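Local coordinates for uncharacterized protein (Pseudomonas syringae pv. tomato, PDB 3K4I) that is of unknown function but belongs to the aldolase/RraA family and forms a three-chain assembly modelled with magnesium ions, at residues L23-L32 / V172-P182; I37-A45 / V159-P167. All coordinates share one frame; numbering follows the deposited sequence.

Contact 1. Residues L23-L32 / V172-P182; sequences LDTASLSDAL and VCDGSGCVVVP
Thr25 and Asp174 join the first turn of helix 25-32 to a beta hairpin of the RraA-like fold, whose strands 172-174 and 177-181 are linked by a type I turn. The polar grip comes from the Asp174 carboxylate. Thr25 OG1 donates to Asp174 OD1 at 2.6 Å on the syn side, while Thr25 N gives Asp174 OD2 an almost straight bond of 3.1 Å from above the carboxylate plane. Ser176 N reaches OD1 from the face opposite to Thr25 OG1, closing an Asx turn, so three donors fix the rotation of the carboxylate. With chi1 at 49°, Thr25 OG1 sits between its own N and carbonyl carbon, and CG2 is left to rest on Val172 O and Gly177 O. A water donates to both Asp24 OD2 and Asp174 OD2, bridging two acids whose like charges it may soften.

Apolar packing continues along the helix, which runs at 37° to strand 177-181. Leu28 crosses Val172 at about a right angle, its CD1 lying 3.5 Å from Val172 CG2. Leu32 and Val179 meet tip to tip, CD1 to CG1. Leu28 and Leu32 also touch helix 186-207, on Ala193 and Val189, while Asp30 forms a salt bridge with Arg123 of the second subunit. At the far end, Leu32 CD2 stands 3.7 Å from Pro182 CD.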
ATOM      1  N   LEU C  23     -16.046 -15.045   9.389  1.00 16.32           N
ATOM      2  CA  LEU C  23     -16.053 -13.830  10.183  1.00 15.03           C
ATOM      3  C   LEU C  23     -14.973 -12.873   9.711  1.00 14.27           C
ATOM      4  O   LEU C  23     -13.844 -13.281   9.461  1.00 15.00           O
ATOM      5  CB  LEU C  23     -15.882 -14.129  11.687  1.00 14.55           C
ATOM      6  CG  LEU C  23     -16.996 -14.918  12.378  1.00 12.55           C
ATOM      7  CD1 LEU C  23     -16.658 -15.241  13.841  1.00 14.35           C
ATOM      8  CD2 LEU C  23     -18.397 -14.241  12.274  1.00 15.51           C
ATOM      9  N   ASP C  24     -15.345 -11.599   9.609  1.00 14.03           N
ATOM     10  CA  ASP C  24     -14.449 -10.516   9.210  1.00 13.96           C
ATOM     11  C   ASP C  24     -13.758  -9.961  10.451  1.00 10.26           C
ATOM     12  O   ASP C  24     -14.301 -10.048  11.571  1.00  8.84           O
ATOM     13  CB  ASP C  24     -15.287  -9.361   8.639  1.00 17.20           C
ATOM     14  CG  ASP C  24     -15.984  -9.704   7.331  1.00 18.20           C
ATOM     15  OD1 ASP C  24     -16.968  -9.018   7.003  1.00 20.43           O
ATOM     16  OD2 ASP C  24     -15.550 -10.628   6.613  1.00 19.85           O
ATOM     17  N   THR C  25     -12.580  -9.368  10.254  1.00  7.51           N
ATOM     18  CA  THR C  25     -11.911  -8.662  11.358  1.00  6.22           C
ATOM     19  C   THR C  25     -12.802  -7.633  12.035  1.00  6.47           C
ATOM     20  O   THR C  25     -12.693  -7.443  13.255  1.00  6.53           O
ATOM     21  CB  THR C  25     -10.596  -8.019  10.901  1.00  4.92           C
ATOM     22  OG1 THR C  25     -10.826  -7.274   9.705  1.00  5.80           O
ATOM     23  CG2 THR C  25      -9.538  -9.121  10.635  1.00  6.67           C
ATOM     24  N   ALA C  26     -13.660  -6.950  11.271  1.00  6.35           N
ATOM     25  CA  ALA C  26     -14.575  -5.967  11.869  1.00  6.24           C
ATOM     26  C   ALA C  26     -15.532  -6.585  12.894  1.00  6.50           C
ATOM     27  O   ALA C  26     -15.741  -6.016  13.968  1.00  6.56           O
ATOM     28  CB  ALA C  26     -15.339  -5.181  10.793  1.00  5.29           C
ATOM     29  N   SER C  27     -16.132  -7.741  12.572  1.00  7.60           N
ATOM     30  CA  SER C  27     -17.052  -8.373  13.501  1.00  7.88           C
ATOM     31  C   SER C  27     -16.333  -8.764  14.799  1.00  7.32           C
ATOM     32  O   SER C  27     -16.856  -8.551  15.895  1.00  6.74           O
ATOM     33  CB  SER C  27     -17.692  -9.614  12.872  1.00  8.96           C
ATOM     34  OG  SER C  27     -18.083  -9.308  11.537  1.00 17.53           O
ATOM     35  N   LEU C  28     -15.132  -9.327  14.647  1.00  7.29           N
ATOM     36  CA  LEU C  28     -14.364  -9.789  15.783  1.00  7.60           C
ATOM     37  C   LEU C  28     -13.928  -8.626  16.647  1.00  7.68           C
ATOM     38  O   LEU C  28     -14.003  -8.701  17.866  1.00  8.06           O
ATOM     39  CB  LEU C  28     -13.152 -10.605  15.329  1.00  9.12           C
ATOM     40  CG  LEU C  28     -13.630 -11.988  14.843  1.00  8.26           C
ATOM     41  CD1 LEU C  28     -12.589 -12.606  13.960  1.00 10.69           C
ATOM     42  CD2 LEU C  28     -13.969 -12.894  16.046  1.00 10.40           C
ATOM     43  N   SER C  29     -13.541  -7.534  15.988  1.00  6.68           N
ATOM     44  CA  SER C  29     -13.161  -6.313  16.706  1.00  6.40           C
ATOM     45  C   SER C  29     -14.350  -5.697  17.472  1.00  6.23           C
ATOM     46  O   SER C  29     -14.215  -5.321  18.648  1.00  6.21           O
ATOM     47  CB  SER C  29     -12.573  -5.307  15.731  1.00  6.25           C
ATOM     48  OG  SER C  29     -12.180  -4.117  16.428  1.00  9.03           O
ATOM     49  N   ASP C  30     -15.517  -5.637  16.843  1.00  5.54           N
ATOM     50  CA  ASP C  30     -16.736  -5.124  17.529  1.00  6.44           C
ATOM     51  C   ASP C  30     -17.095  -6.011  18.733  1.00  6.97           C
ATOM     52  O   ASP C  30     -17.479  -5.515  19.796  1.00  6.88           O
ATOM     53  CB  ASP C  30     -17.917  -5.034  16.540  1.00  7.82           C
ATOM     54  CG  ASP C  30     -17.715  -3.966  15.468  1.00 10.02           C
ATOM     55  OD1 ASP C  30     -16.692  -3.242  15.494  1.00  6.98           O
ATOM     56  OD2 ASP C  30     -18.574  -3.877  14.544  1.00  8.57           O
ATOM     57  N   ALA C  31     -16.893  -7.322  18.595  1.00  6.37           N
ATOM     58  CA  ALA C  31     -17.143  -8.259  19.696  1.00  7.03           C
ATOM     59  C   ALA C  31     -16.175  -8.021  20.857  1.00  6.49           C
ATOM     60  O   ALA C  31     -16.568  -7.982  22.026  1.00  5.51           O
ATOM     61  CB  ALA C  31     -17.027  -9.702  19.198  1.00  7.82           C
ATOM     62  N   LEU C  32     -14.904  -7.895  20.524  1.00  5.71           N
ATOM     63  CA  LEU C  32     -13.906  -7.557  21.534  1.00  6.18           C
ATOM     64  C   LEU C  32     -14.259  -6.248  22.234  1.00  5.71           C
ATOM     65  O   LEU C  32     -14.191  -6.177  23.453  1.00  5.52           O
ATOM     66  CB  LEU C  32     -12.531  -7.465  20.927  1.00  7.17           C
ATOM     67  CG  LEU C  32     -11.899  -8.825  20.647  1.00  5.49           C
ATOM     68  CD1 LEU C  32     -10.716  -8.568  19.683  1.00  7.80           C
ATOM     69  CD2 LEU C  32     -11.399  -9.495  21.934  1.00  8.19           C
ATOM     70  N   VAL C 172      -6.893 -13.392  13.641  1.00  6.76           N
ATOM     71  CA  VAL C 172      -7.731 -13.345  12.429  1.00  7.85           C
ATOM     72  C   VAL C 172      -7.291 -12.108  11.660  1.00  7.88           C
ATOM     73  O   VAL C 172      -7.165 -11.004  12.247  1.00  7.15           O
ATOM     74  CB  VAL C 172      -9.230 -13.297  12.714  1.00  8.27           C
ATOM     75  CG1 VAL C 172     -10.024 -13.307  11.352  1.00  7.49           C
ATOM     76  CG2 VAL C 172      -9.658 -14.504  13.606  1.00  8.47           C
ATOM     77  N   CYS C 173      -6.950 -12.329  10.391  1.00  6.70           N
ATOM     78  CA  CYS C 173      -6.397 -11.272   9.556  1.00  5.83           C
ATOM     79  C   CYS C 173      -7.042 -11.308   8.196  1.00  5.68           C
ATOM     80  O   CYS C 173      -7.255 -12.392   7.657  1.00  5.23           O
ATOM     81  CB  CYS C 173      -4.889 -11.485   9.366  1.00  4.02           C
ATOM     82  SG  CYS C 173      -3.982 -11.726  10.896  1.00 11.19           S
ATOM     83  N   ASP C 174      -7.314 -10.123   7.643  1.00  6.60           N
ATOM     84  CA  ASP C 174      -7.837  -9.985   6.284  1.00  7.09           C
ATOM     85  C   ASP C 174      -7.415  -8.654   5.668  1.00  6.95           C
ATOM     86  O   ASP C 174      -6.443  -8.023   6.135  1.00  5.95           O
ATOM     87  CB  ASP C 174      -9.375 -10.192   6.259  1.00  8.08           C
ATOM     88  CG  ASP C 174     -10.151  -9.184   7.128  1.00  7.20           C
ATOM     89  OD1 ASP C 174      -9.644  -8.089   7.480  1.00  8.60           O
ATOM     90  OD2 ASP C 174     -11.314  -9.489   7.457  1.00  8.85           O
ATOM     91  N   GLY C 175      -8.112  -8.223   4.621  1.00  6.30           N
ATOM     92  CA  GLY C 175      -7.752  -6.955   3.949  1.00  7.27           C
ATOM     93  C   GLY C 175      -7.751  -5.725   4.846  1.00  7.89           C
ATOM     94  O   GLY C 175      -7.025  -4.740   4.573  1.00  9.21           O
ATOM     95  N   SER C 176      -8.532  -5.773   5.927  1.00  8.22           N
ATOM     96  CA  SER C 176      -8.606  -4.644   6.853  1.00  9.42           C
ATOM     97  C   SER C 176      -7.506  -4.651   7.935  1.00  9.92           C
ATOM     98  O   SER C 176      -7.391  -3.696   8.708  1.00 10.79           O
ATOM     99  CB  SER C 176     -10.009  -4.584   7.477  1.00  8.94           C
ATOM    100  OG  SER C 176     -10.994  -4.465   6.452  1.00 10.49           O
ATOM    101  N   GLY C 177      -6.694  -5.707   7.965  1.00  7.85           N
ATOM    102  CA  GLY C 177      -5.627  -5.842   8.953  1.00  6.62           C
ATOM    103  C   GLY C 177      -5.754  -7.051   9.862  1.00  6.82           C
ATOM    104  O   GLY C 177      -6.445  -8.055   9.519  1.00  6.32           O
ATOM    105  N   CYS C 178      -5.134  -6.957  11.027  1.00  5.52           N
ATOM    106  CA  CYS C 178      -5.037  -8.105  11.959  1.00  5.36           C
ATOM    107  C   CYS C 178      -5.662  -7.788  13.332  1.00  5.78           C
ATOM    108  O   CYS C 178      -5.450  -6.710  13.912  1.00  5.71           O
ATOM    109  CB  CYS C 178      -3.590  -8.500  12.169  1.00  5.97           C
ATOM    110  SG  CYS C 178      -2.576  -8.562  10.633  1.00 12.26           S
ATOM    111  N   VAL C 179      -6.376  -8.767  13.867  1.00  5.27           N
ATOM    112  CA  VAL C 179      -7.027  -8.674  15.193  1.00  4.68           C
ATOM    113  C   VAL C 179      -6.520  -9.798  16.104  1.00  5.60           C
ATOM    114  O   VAL C 179      -6.377 -10.961  15.658  1.00  6.89           O
ATOM    115  CB  VAL C 179      -8.565  -8.782  15.083  1.00  6.65           C
ATOM    116  CG1 VAL C 179      -9.232  -8.743  16.444  1.00 13.21           C
ATOM    117  CG2 VAL C 179      -9.132  -7.684  14.210  1.00 12.86           C
ATOM    118  N   VAL C 180      -6.215  -9.452  17.358  1.00  4.98           N
ATOM    119  CA  VAL C 180      -5.759 -10.424  18.379  1.00  4.67           C
ATOM    120  C   VAL C 180      -6.919 -10.686  19.332  1.00  6.81           C
ATOM    121  O   VAL C 180      -7.460  -9.753  19.958  1.00  6.49           O
ATOM    122  CB  VAL C 180      -4.585  -9.886  19.252  1.00  5.44           C
ATOM    123  CG1 VAL C 180      -4.149 -10.938  20.292  1.00  8.68           C
ATOM    124  CG2 VAL C 180      -3.416  -9.411  18.356  1.00  9.00           C
ATOM    125  N   VAL C 181      -7.328 -11.948  19.433  1.00  7.35           N
ATOM    126  CA  VAL C 181      -8.395 -12.330  20.330  1.00  6.93           C
ATOM    127  C   VAL C 181      -7.793 -13.139  21.478  1.00  6.82           C
ATOM    128  O   VAL C 181      -7.260 -14.235  21.249  1.00  7.47           O
ATOM    129  CB  VAL C 181      -9.472 -13.203  19.586  1.00  7.17           C
ATOM    130  CG1 VAL C 181     -10.573 -13.693  20.552  1.00  7.88           C
ATOM    131  CG2 VAL C 181     -10.087 -12.447  18.412  1.00  5.64           C
ATOM    132  N   PRO C 182      -7.902 -12.643  22.729  1.00  6.58           N
ATOM    133  CA  PRO C 182      -7.321 -13.423  23.825  1.00  6.42           C
ATOM    134  C   PRO C 182      -7.907 -14.837  23.903  1.00  6.02           C
ATOM    135  O   PRO C 182      -9.121 -15.020  23.766  1.00  6.20           O
ATOM    136  CB  PRO C 182      -7.714 -12.637  25.081  1.00  6.82           C
ATOM    137  CG  PRO C 182      -7.821 -11.160  24.566  1.00  9.63           C
ATOM    138  CD  PRO C 182      -8.497 -11.374  23.201  1.00  5.97           C
TER
HETATM  139  O   HOH W   1     -12.455 -11.641   6.405  1.00 21.27           O

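Contact 2. Residues I37-A45 / V159-P167; sequences IDGGLPGIA and VIDGITIQP
The irregular loop 37-45 passes over the beta hairpin 159-167 with Gly39 CA 6.9 Å from Ile163 CA, and Leu41 CA equally near Asp161 CA. The two strands of this small antiparallel hairpin, 159-160 and 163-165, are joined by a tight type I' turn from Ile160 to Ile163, whose two end residues exchange backbone hydrogen bonds. Within the RraA-like fold the loop runs alongside strand 177-181, to whose backbone Gly39 and Leu41 are hydrogen-bonded, and the hairpin packs against both.

Leu41 carries much of the apolar contact through a single methyl. CG lies anti to the carbonyl carbon (chi1 -62°), and the extended chain brings CD2 to 3.9 Å from Ile163 CB and 4.0 Å from Ile160 CG2. Its approach to Ile160 is near perpendicular, whereas that to Ile163 is more slanted. Ile44 CD1 reaches the same Ile160 CG2, so this methyl is shared by two loop residues. Earlier in the loop, Ile163 lies against backbone as much as side chains: CG1 rests near Gly40 O, and CD1 touches both the carbonyl oxygen and CB of Asp38. The carboxylate of Asp38 is engaged by Arg148 of the second subunit in a salt bridge.

At the hairpin turn, Pro42 and Asp161 approach from opposite directions. Pro42 O and Asp161 OD1 are both acceptors, yet they stand 3.1 Å apart; Arg138 bonds to both, forming a salt bridge to the carboxylate through NH2 and a hydrogen bond to the carbonyl through NH1, which would offset their repulsion. The proline ring also meets this acid, with Pro42 CD 3.5 Å from Asp161 OD1.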
ATOM      1  N   ILE C  37     -12.084  -4.537  25.193  1.00  8.75           N
ATOM      2  CA  ILE C  37     -10.725  -4.916  24.788  1.00  7.07           C
ATOM      3  C   ILE C  37     -10.473  -4.475  23.346  1.00  6.90           C
ATOM      4  O   ILE C  37     -11.312  -4.690  22.471  1.00  6.09           O
ATOM      5  CB  ILE C  37     -10.570  -6.462  24.897  1.00  7.32           C
ATOM      6  CG1 ILE C  37     -10.553  -6.877  26.372  1.00 10.12           C
ATOM      7  CG2 ILE C  37      -9.308  -6.998  24.168  1.00  8.45           C
ATOM      8  CD1 ILE C  37     -10.891  -8.340  26.540  1.00 10.16           C
ATOM      9  N   ASP C  38      -9.351  -3.803  23.120  1.00  7.22           N
ATOM     10  CA  ASP C  38      -8.894  -3.462  21.774  1.00  8.29           C
ATOM     11  C   ASP C  38      -8.161  -4.638  21.223  1.00  7.63           C
ATOM     12  O   ASP C  38      -7.354  -5.229  21.941  1.00  9.09           O
ATOM     13  CB  ASP C  38      -7.846  -2.327  21.861  1.00  9.99           C
ATOM     14  CG  ASP C  38      -8.451  -0.965  22.132  1.00 20.91           C
ATOM     15  OD1 ASP C  38      -9.673  -0.814  22.027  1.00 11.96           O
ATOM     16  OD2 ASP C  38      -7.680  -0.010  22.435  1.00 14.05           O
ATOM     17  N   GLY C  39      -8.403  -4.972  19.957  1.00  7.62           N
ATOM     18  CA  GLY C  39      -7.697  -6.108  19.367  1.00  7.49           C
ATOM     19  C   GLY C  39      -6.906  -5.794  18.117  1.00  6.60           C
ATOM     20  O   GLY C  39      -6.121  -6.606  17.681  1.00  7.38           O
ATOM     21  N   GLY C  40      -7.109  -4.621  17.529  1.00  6.32           N
ATOM     22  CA  GLY C  40      -6.450  -4.319  16.240  1.00  6.32           C
ATOM     23  C   GLY C  40      -4.992  -3.945  16.345  1.00  7.19           C
ATOM     24  O   GLY C  40      -4.582  -3.296  17.312  1.00  7.32           O
ATOM     25  N   LEU C  41      -4.211  -4.386  15.361  1.00  7.29           N
ATOM     26  CA  LEU C  41      -2.787  -4.050  15.280  1.00  8.01           C
ATOM     27  C   LEU C  41      -2.597  -2.955  14.220  1.00  8.92           C
ATOM     28  O   LEU C  41      -2.438  -3.239  13.023  1.00  9.54           O
ATOM     29  CB  LEU C  41      -1.964  -5.313  14.948  1.00  8.03           C
ATOM     30  CG  LEU C  41      -2.030  -6.465  15.981  1.00  8.80           C
ATOM     31  CD1 LEU C  41      -1.153  -7.604  15.543  1.00  7.52           C
ATOM     32  CD2 LEU C  41      -1.529  -5.985  17.335  1.00  8.49           C
ATOM     33  N   PRO C  42      -2.602  -1.671  14.640  1.00 10.68           N
ATOM     34  CA  PRO C  42      -2.639  -0.650  13.571  1.00 10.13           C
ATOM     35  C   PRO C  42      -1.317  -0.619  12.805  1.00  9.60           C
ATOM     36  O   PRO C  42      -0.281  -0.855  13.390  1.00 10.32           O
ATOM     37  CB  PRO C  42      -2.881   0.661  14.326  1.00 11.31           C
ATOM     38  CG  PRO C  42      -2.376   0.393  15.711  1.00 23.85           C
ATOM     39  CD  PRO C  42      -2.523  -1.082  15.987  1.00 11.79           C
ATOM     40  N   GLY C  43      -1.388  -0.386  11.501  1.00 10.37           N
ATOM     41  CA  GLY C  43      -0.183  -0.344  10.699  1.00 11.14           C
ATOM     42  C   GLY C  43       0.312  -1.672  10.175  1.00 10.43           C
ATOM     43  O   GLY C  43       1.190  -1.683   9.338  1.00 10.85           O
ATOM     44  N   ILE C  44      -0.256  -2.791  10.645  1.00  8.56           N
ATOM     45  CA  ILE C  44       0.153  -4.104  10.137  1.00  7.94           C
ATOM     46  C   ILE C  44      -0.800  -4.518   8.993  1.00  8.84           C
ATOM     47  O   ILE C  44      -1.896  -5.031   9.229  1.00 10.87           O
ATOM     48  CB  ILE C  44       0.304  -5.191  11.249  1.00  7.38           C
ATOM     49  CG1 ILE C  44       1.327  -4.747  12.308  1.00  7.20           C
ATOM     50  CG2 ILE C  44       0.772  -6.549  10.619  1.00  6.26           C
ATOM     51  CD1 ILE C  44       1.718  -5.778  13.347  1.00  8.76           C
ATOM     52  N   ALA C  45      -0.374  -4.246   7.771  1.00  6.92           N
ATOM     53  CA  ALA C  45      -1.232  -4.261   6.611  1.00  6.21           C
ATOM     54  C   ALA C  45      -1.171  -5.587   5.861  1.00  6.24           C
ATOM     55  O   ALA C  45      -0.121  -6.208   5.753  1.00  6.33           O
ATOM     56  CB  ALA C  45      -0.878  -3.094   5.675  1.00  7.02           C
ATOM     57  N   VAL C 159       4.253  -7.391  22.891  1.00  9.28           N
ATOM     58  CA  VAL C 159       3.395  -6.235  23.003  1.00 10.42           C
ATOM     59  C   VAL C 159       3.617  -5.371  21.758  1.00 12.32           C
ATOM     60  O   VAL C 159       4.719  -4.872  21.518  1.00 13.25           O
ATOM     61  CB  VAL C 159       3.594  -5.467  24.311  1.00 11.81           C
ATOM     62  CG1 VAL C 159       2.563  -4.340  24.399  1.00 15.56           C
ATOM     63  CG2 VAL C 159       3.437  -6.405  25.515  1.00 14.47           C
ATOM     64  N   ILE C 160       2.575  -5.240  20.946  1.00 12.21           N
ATOM     65  CA  ILE C 160       2.671  -4.495  19.673  1.00 13.18           C
ATOM     66  C   ILE C 160       1.696  -3.330  19.765  1.00 15.96           C
ATOM     67  O   ILE C 160       0.511  -3.541  19.900  1.00 16.04           O
ATOM     68  CB  ILE C 160       2.330  -5.403  18.464  1.00 12.31           C
ATOM     69  CG1 ILE C 160       3.376  -6.522  18.308  1.00 13.11           C
ATOM     70  CG2 ILE C 160       2.191  -4.598  17.153  1.00 13.59           C
ATOM     71  CD1 ILE C 160       2.970  -7.606  17.319  1.00 11.90           C
ATOM     72  N   ASP C 161       2.206  -2.104  19.699  1.00 19.14           N
ATOM     73  CA  ASP C 161       1.343  -0.915  19.825  1.00 21.08           C
ATOM     74  C   ASP C 161       0.441  -0.990  21.095  1.00 19.88           C
ATOM     75  O   ASP C 161      -0.732  -0.644  21.032  1.00 20.78           O
ATOM     76  CB  ASP C 161       0.449  -0.728  18.562  1.00 23.39           C
ATOM     77  CG  ASP C 161       1.244  -0.597  17.246  1.00 24.51           C
ATOM     78  OD1 ASP C 161       0.942  -1.334  16.252  1.00 24.21           O
ATOM     79  OD2 ASP C 161       2.151   0.252  17.185  1.00 25.16           O
ATOM     80  N   GLY C 162       0.965  -1.498  22.215  1.00 17.45           N
ATOM     81  CA  GLY C 162       0.172  -1.651  23.447  1.00 14.67           C
ATOM     82  C   GLY C 162      -0.783  -2.836  23.533  1.00 13.21           C
ATOM     83  O   GLY C 162      -1.516  -2.968  24.521  1.00 12.65           O
ATOM     84  N   ILE C 163      -0.782  -3.683  22.499  1.00 10.54           N
ATOM     85  CA  ILE C 163      -1.627  -4.883  22.450  1.00 10.83           C
ATOM     86  C   ILE C 163      -0.762  -6.088  22.744  1.00  8.54           C
ATOM     87  O   ILE C 163       0.210  -6.339  22.066  1.00  8.51           O
ATOM     88  CB  ILE C 163      -2.292  -5.050  21.056  1.00 11.15           C
ATOM     89  CG1 ILE C 163      -3.021  -3.761  20.657  1.00 11.68           C
ATOM     90  CG2 ILE C 163      -3.266  -6.255  21.009  1.00 12.51           C
ATOM     91  CD1 ILE C 163      -4.138  -3.411  21.611  1.00 12.61           C
ATOM     92  N   THR C 164      -1.159  -6.845  23.758  1.00  8.08           N
ATOM     93  CA  THR C 164      -0.455  -8.031  24.162  1.00  7.86           C
ATOM     94  C   THR C 164      -0.938  -9.220  23.318  1.00  9.07           C
ATOM     95  O   THR C 164      -2.145  -9.368  23.119  1.00  9.87           O
ATOM     96  CB  THR C 164      -0.701  -8.297  25.661  1.00  8.59           C
ATOM     97  OG1 THR C 164       0.037  -7.326  26.419  1.00 17.76           O
ATOM     98  CG2 THR C 164      -0.255  -9.725  26.054  1.00 17.88           C
ATOM     99  N   ILE C 165       0.012 -10.010  22.814  1.00  7.67           N
ATOM    100  CA  ILE C 165      -0.258 -11.285  22.107  1.00  7.53           C
ATOM    101  C   ILE C 165       0.439 -12.361  22.930  1.00  7.56           C
ATOM    102  O   ILE C 165       1.670 -12.323  23.157  1.00  7.68           O
ATOM    103  CB  ILE C 165       0.286 -11.342  20.646  1.00  8.15           C
ATOM    104  CG1 ILE C 165      -0.286 -10.207  19.776  1.00 13.70           C
ATOM    105  CG2 ILE C 165      -0.044 -12.678  20.015  1.00 13.05           C
ATOM    106  CD1 ILE C 165       0.645  -9.009  19.639  1.00 10.87           C
ATOM    107  N   GLN C 166      -0.361 -13.289  23.435  1.00  8.87           N
ATOM    108  CA  GLN C 166       0.148 -14.465  24.116  1.00  8.28           C
ATOM    109  C   GLN C 166       0.137 -15.645  23.141  1.00  7.73           C
ATOM    110  O   GLN C 166      -0.781 -15.766  22.322  1.00  6.90           O
ATOM    111  CB  GLN C 166      -0.772 -14.817  25.290  1.00  9.40           C
ATOM    112  CG  GLN C 166      -0.778 -13.830  26.445  1.00 17.73           C
ATOM    113  CD  GLN C 166       0.436 -13.965  27.328  1.00 12.08           C
ATOM    114  OE1 GLN C 166       1.318 -14.781  27.074  1.00 18.19           O
ATOM    115  NE2 GLN C 166       0.499 -13.143  28.379  1.00 18.91           N
ATOM    116  N   PRO C 167       1.167 -16.510  23.228  1.00  7.40           N
ATOM    117  CA  PRO C 167       1.128 -17.777  22.491  1.00  6.62           C
ATOM    118  C   PRO C 167      -0.212 -18.453  22.752  1.00  6.95           C
ATOM    119  O   PRO C 167      -0.615 -18.642  23.917  1.00  7.72           O
ATOM    120  CB  PRO C 167       2.243 -18.605  23.127  1.00  7.20           C
ATOM    121  CG  PRO C 167       3.154 -17.586  23.817  1.00 11.05           C
ATOM    122  CD  PRO C 167       2.270 -16.448  24.212  1.00  7.32           C
TER

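Overall arrangement
Contacts 1 and 2 illustrate how a nested pair of long-range contacts can be joined through one strand. Along the chain contact 2 lies inside the loop closed by contact 1, and their centres are 11 Å apart. Strand 177-181, part of contact 1, turns Val179 toward the helix and Val180 away from it, to the hairpin of contact 2, where Val180 CG2 packs 3.5 Å from Ile165 CG1. Backbone bonds, probably hydrogen bonds, tie the same strand to the loop: Val180 N to Gly39 O at 2.9 Å and Cys178 O to Leu41 N at 3.0 Å. Both contacts touch the second subunit. A magnesium ion lies about 4 Å from the side chain of Asp24, at the N-cap position of the contact 1 helix.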